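Local coordinates for non-toxic crystal protein (Bacillus thuringiensis, PDB 2D42) that is a non-toxic parasporal crystal protein of unknown function that closely resembles the beta-pore-forming toxins in its structure, at residues N4-R7 and E8-I11; V197-I200 and D201-Q204. One frame throughout, in Å; residues are numbered along the deposited sequence.

Both contacts are helix starts, and they lie against each other: contact 1 is the first turns of helix 5-19 and contact 2 the strand-to-helix corner that leads into helix 199-206. Their centres are about 10 Å apart, both well away from the centre of this long, mostly beta chain. Side-chain packing makes up most of the joint, with the Glu8 O to Asn206 ND2 hydrogen bond beside it. Leu9 CD1 comes to 3.6 Å from Val197 CG2, Val202 CG1 rests 3.5 Å from Glu8 O, and Leu5 CD2 meets Leu203 CD2 at 4.0 Å. In each contact a water ties the N-cap backbone N to a carboxylate on the helix.

Contact 1: N4-R7 and E8-I11; sequences NLLR and ELEI
The N-terminal end of helix 5-19, where the chain leaves the short strand 2-4, brings Arg7 against Glu10 and Ile11 one turn further on. Arg7 NH1 reaches Glu10 OE1 at 2.6 Å in a salt bridge between residues i and i+3. The carboxylate oxygen lies almost in the guanidinium plane but is itself approached on its anti side; one N-H meets one oxygen, with an N-H...O angle of 131°, and the planes stand 82° apart, unlike a paired two-bond bridge. A bend at chi2 (59°) carries the arginine chain outward and onward, toward the next turn, while Glu10 reaches out with an extended chain. Ile11 takes one face of the same guanidinium: its CG1 sits over the centre of the group, 3.6 Å from Arg7 CZ, and the two side chains cross at about a right angle. An aliphatic branch over one face and a carboxylate at the rim together probably limit how the arginine end can turn.

Asn4 occupies the N-cap position, and its carbonyl opens the series of i to i+4 helical bonds by accepting from Glu8 N, with Asn4 O to Glu8 N at 3.1 Å. The series runs on to Ile11 N, 2.9 Å from Arg7 O. Glu8 folds back over this first turn through its bent chain, bringing CG to 3.5 Å from Asn4 O. A water accepts from Asn4 N at 2.8 Å and donates to Glu8 OE2 at 3.0 Å, joining the cap backbone to the carboxylate; the other oxygen, OE1, bonds to Thr208 OG1. On a different side of the helix, Leu6 CD2 and Leu9 CD2 approach loosely at 4.5 Å, and Leu9 also packs on Val202 of helix 199-206.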
loop_
_atom_site.group_PDB
_atom_site.type_symbol
_atom_site.label_atom_id
_atom_site.label_comp_id
_atom_site.label_asym_id
_atom_site.label_seq_id
_atom_site.Cartn_x
_atom_site.Cartn_y
_atom_site.Cartn_z
ATOM N N ASN A 4 17.627 -10.308 2.367
ATOM C CA ASN A 4 17.673 -10.530 3.806
ATOM C C ASN A 4 18.935 -9.860 4.342
ATOM O O ASN A 4 20.047 -10.325 4.084
ATOM C CB ASN A 4 17.707 -12.023 4.129
ATOM C CG ASN A 4 17.614 -12.284 5.611
ATOM O OD1 ASN A 4 16.587 -12.734 6.111
ATOM N ND2 ASN A 4 18.682 -11.978 6.330
ATOM N N LEU A 5 18.760 -8.777 5.090
ATOM C CA LEU A 5 19.892 -8.033 5.626
ATOM C C LEU A 5 20.820 -8.823 6.542
ATOM O O LEU A 5 22.032 -8.579 6.545
ATOM C CB LEU A 5 19.398 -6.767 6.333
ATOM C CG LEU A 5 18.723 -5.771 5.380
ATOM C CD1 LEU A 5 18.052 -4.665 6.170
ATOM C CD2 LEU A 5 19.751 -5.191 4.418
ATOM N N LEU A 6 20.269 -9.750 7.324
ATOM C CA LEU A 6 21.091 -10.569 8.218
ATOM C C LEU A 6 21.946 -11.526 7.397
ATOM O O LEU A 6 23.081 -11.831 7.759
ATOM C CB LEU A 6 20.212 -11.360 9.190
ATOM C CG LEU A 6 19.534 -10.536 10.288
ATOM C CD1 LEU A 6 18.643 -11.438 11.114
ATOM C CD2 LEU A 6 20.583 -9.883 11.170
ATOM N N ARG A 7 21.387 -11.999 6.288
ATOM C CA ARG A 7 22.095 -12.897 5.386
ATOM C C ARG A 7 23.278 -12.144 4.768
ATOM O O ARG A 7 24.381 -12.690 4.647
ATOM C CB ARG A 7 21.139 -13.393 4.293
ATOM C CG ARG A 7 21.808 -14.128 3.141
ATOM C CD ARG A 7 22.571 -15.356 3.611
ATOM N NE ARG A 7 23.321 -15.957 2.513
ATOM C CZ ARG A 7 24.377 -16.751 2.671
ATOM N NH1 ARG A 7 24.814 -17.046 3.890
ATOM N NH2 ARG A 7 25.004 -17.242 1.607
ATOM N N GLU A 8 23.045 -10.889 4.381
ATOM C CA GLU A 8 24.097 -10.058 3.802
ATOM C C GLU A 8 25.214 -9.863 4.836
ATOM O O GLU A 8 26.394 -9.865 4.490
ATOM C CB GLU A 8 23.549 -8.683 3.393
ATOM C CG GLU A 8 22.505 -8.693 2.281
ATOM C CD GLU A 8 23.044 -9.222 0.955
ATOM O OE1 GLU A 8 24.145 -8.800 0.536
ATOM O OE2 GLU A 8 22.353 -10.051 0.327
ATOM N N LEU A 9 24.827 -9.689 6.099
ATOM C CA LEU A 9 25.786 -9.494 7.193
ATOM C C LEU A 9 26.653 -10.754 7.306
ATOM O O LEU A 9 27.873 -10.679 7.425
ATOM C CB LEU A 9 25.039 -9.244 8.517
ATOM C CG LEU A 9 25.891 -9.116 9.789
ATOM C CD1 LEU A 9 26.814 -7.903 9.670
ATOM C CD2 LEU A 9 24.989 -8.998 11.014
ATOM N N GLU A 10 26.004 -11.909 7.253
ATOM C CA GLU A 10 26.704 -13.186 7.329
ATOM C C GLU A 10 27.682 -13.316 6.151
ATOM O O GLU A 10 28.837 -13.707 6.333
ATOM C CB GLU A 10 25.685 -14.332 7.315
ATOM C CG GLU A 10 26.260 -15.710 7.599
ATOM C CD GLU A 10 25.186 -16.785 7.586
ATOM O OE1 GLU A 10 24.585 -17.014 6.513
ATOM O OE2 GLU A 10 24.935 -17.395 8.648
ATOM N N ILE A 11 27.222 -12.973 4.950
ATOM C CA ILE A 11 28.070 -13.048 3.759
ATOM C C ILE A 11 29.282 -12.139 3.918
ATOM O O ILE A 11 30.411 -12.522 3.608
ATOM C CB ILE A 11 27.296 -12.628 2.490
ATOM C CG1 ILE A 11 26.204 -13.658 2.189
ATOM C CG2 ILE A 11 28.252 -12.480 1.318
ATOM C CD1 ILE A 11 25.286 -13.277 1.032
HETATM O O HOH W 1 19.649 -11.206 0.730
#

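Contact 2: V197-I200 and D201-Q204; sequences VNII and DVLQ
Val197 lays its CG2 methyl against CG2 of Val202, 3.8 Å away, the two side chains crossing at about a right angle. Val197 lies next to the end of strand 189-198 and Val202 belongs to the first turn of the following helix, so this apolar contact bridges the strand end and the first helical turn. Ile199 adds to it from the helix start: with CG1 anti to the backbone N (chi1 -168°), its CD1 swings round to 4.1 Å from Val202 CB, and its CG1 lies near Leu203 CD1. Tyr12 of helix 5-19 packs on both Val197 and Val202 and continues this apolar patch.

The passage from strand to helix is made by Asn198, the N-cap of helix 199-206. Its OD1 accepts from Ile200 N at 3.1 Å in a capping bond that is nearly straight at the hydrogen (172°), although the donor lies above the amide plane and not on a lone pair. The other end of that amide, ND2, donates to Asn218 OD1, which should fix the rotation of the group. Asn198 O serves the first turn as well: Asp201 N is bonded to it at 3.0 Å, and Val202 N adds a weak bond. Regular i to i+4 pairing follows with Leu203 N to Ile199 O at 3.1 Å.

Asp201 lies beside Ile200, pointing the same way, and turns its carboxylate back across the cap. Its OD2 comes within 3.2 Å of Asn198 CB and accepts at 2.7 Å from a water that in turn accepts from Asn198 N. Placed at the amino end of the helix, the acidic group is probably favoured by the helix dipole.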
loop_
_atom_site.group_PDB
_atom_site.type_symbol
_atom_site.label_atom_id
_atom_site.label_comp_id
_atom_site.label_asym_id
_atom_site.label_seq_id
_atom_site.Cartn_x
_atom_site.Cartn_y
_atom_site.Cartn_z
ATOM N N VAL A 197 29.912 -3.526 12.702
ATOM C CA VAL A 197 29.934 -2.975 11.354
ATOM C C VAL A 197 28.688 -2.182 11.018
ATOM O O VAL A 197 27.596 -2.476 11.510
ATOM C CB VAL A 197 30.069 -4.085 10.292
ATOM C CG1 VAL A 197 31.350 -4.871 10.522
ATOM C CG2 VAL A 197 28.852 -5.011 10.347
ATOM N N ASN A 198 28.859 -1.175 10.171
ATOM C CA ASN A 198 27.746 -0.353 9.741
ATOM C C ASN A 198 27.109 -1.143 8.596
ATOM O O ASN A 198 27.817 -1.647 7.716
ATOM C CB ASN A 198 28.261 0.991 9.233
ATOM C CG ASN A 198 27.155 2.009 9.046
ATOM O OD1 ASN A 198 26.062 1.687 8.572
ATOM N ND2 ASN A 198 27.441 3.253 9.404
ATOM N N ILE A 199 25.786 -1.264 8.603
ATOM C CA ILE A 199 25.110 -2.011 7.548
ATOM C C ILE A 199 25.384 -1.429 6.158
ATOM O O ILE A 199 25.341 -2.152 5.165
ATOM C CB ILE A 199 23.580 -2.080 7.793
ATOM C CG1 ILE A 199 22.946 -3.105 6.841
ATOM C CG2 ILE A 199 22.942 -0.701 7.577
ATOM C CD1 ILE A 199 23.461 -4.535 7.031
ATOM N N ILE A 200 25.682 -0.134 6.075
ATOM C CA ILE A 200 25.950 0.465 4.767
ATOM C C ILE A 200 27.261 -0.051 4.178
ATOM O O ILE A 200 27.403 -0.164 2.958
ATOM C CB ILE A 200 25.998 2.015 4.831
ATOM C CG1 ILE A 200 27.231 2.482 5.606
ATOM C CG2 ILE A 200 24.714 2.548 5.474
ATOM C CD1 ILE A 200 27.408 3.992 5.612
ATOM N N ASP A 201 28.220 -0.374 5.044
ATOM C CA ASP A 201 29.501 -0.883 4.576
ATOM C C ASP A 201 29.347 -2.324 4.116
ATOM O O ASP A 201 30.051 -2.777 3.210
ATOM C CB ASP A 201 30.552 -0.788 5.679
ATOM C CG ASP A 201 30.839 0.647 6.089
ATOM O OD1 ASP A 201 31.081 1.489 5.198
ATOM O OD2 ASP A 201 30.828 0.933 7.305
ATOM N N VAL A 202 28.417 -3.041 4.739
ATOM C CA VAL A 202 28.149 -4.432 4.378
ATOM C C VAL A 202 27.546 -4.485 2.971
ATOM O O VAL A 202 27.987 -5.263 2.121
ATOM C CB VAL A 202 27.154 -5.082 5.368
ATOM C CG1 VAL A 202 26.704 -6.439 4.851
ATOM C CG2 VAL A 202 27.805 -5.231 6.729
ATOM N N LEU A 203 26.537 -3.647 2.743
ATOM C CA LEU A 203 25.845 -3.575 1.458
ATOM C C LEU A 203 26.788 -3.116 0.360
ATOM O O LEU A 203 26.757 -3.624 -0.757
ATOM C CB LEU A 203 24.655 -2.608 1.555
ATOM C CG LEU A 203 23.552 -3.028 2.536
ATOM C CD1 LEU A 203 22.588 -1.886 2.783
ATOM C CD2 LEU A 203 22.828 -4.243 1.981
ATOM N N GLN A 204 27.633 -2.147 0.680
ATOM C CA GLN A 204 28.571 -1.644 -0.302
ATOM C C GLN A 204 29.593 -2.715 -0.653
ATOM O O GLN A 204 29.893 -2.946 -1.826
ATOM C CB GLN A 204 29.270 -0.398 0.230
ATOM C CG GLN A 204 30.024 0.354 -0.831
ATOM C CD GLN A 204 30.120 1.823 -0.516
ATOM O OE1 GLN A 204 30.680 2.216 0.509
ATOM N NE2 GLN A 204 29.565 2.650 -1.389
HETATM O O HOH W 2 31.561 -0.682 9.350
#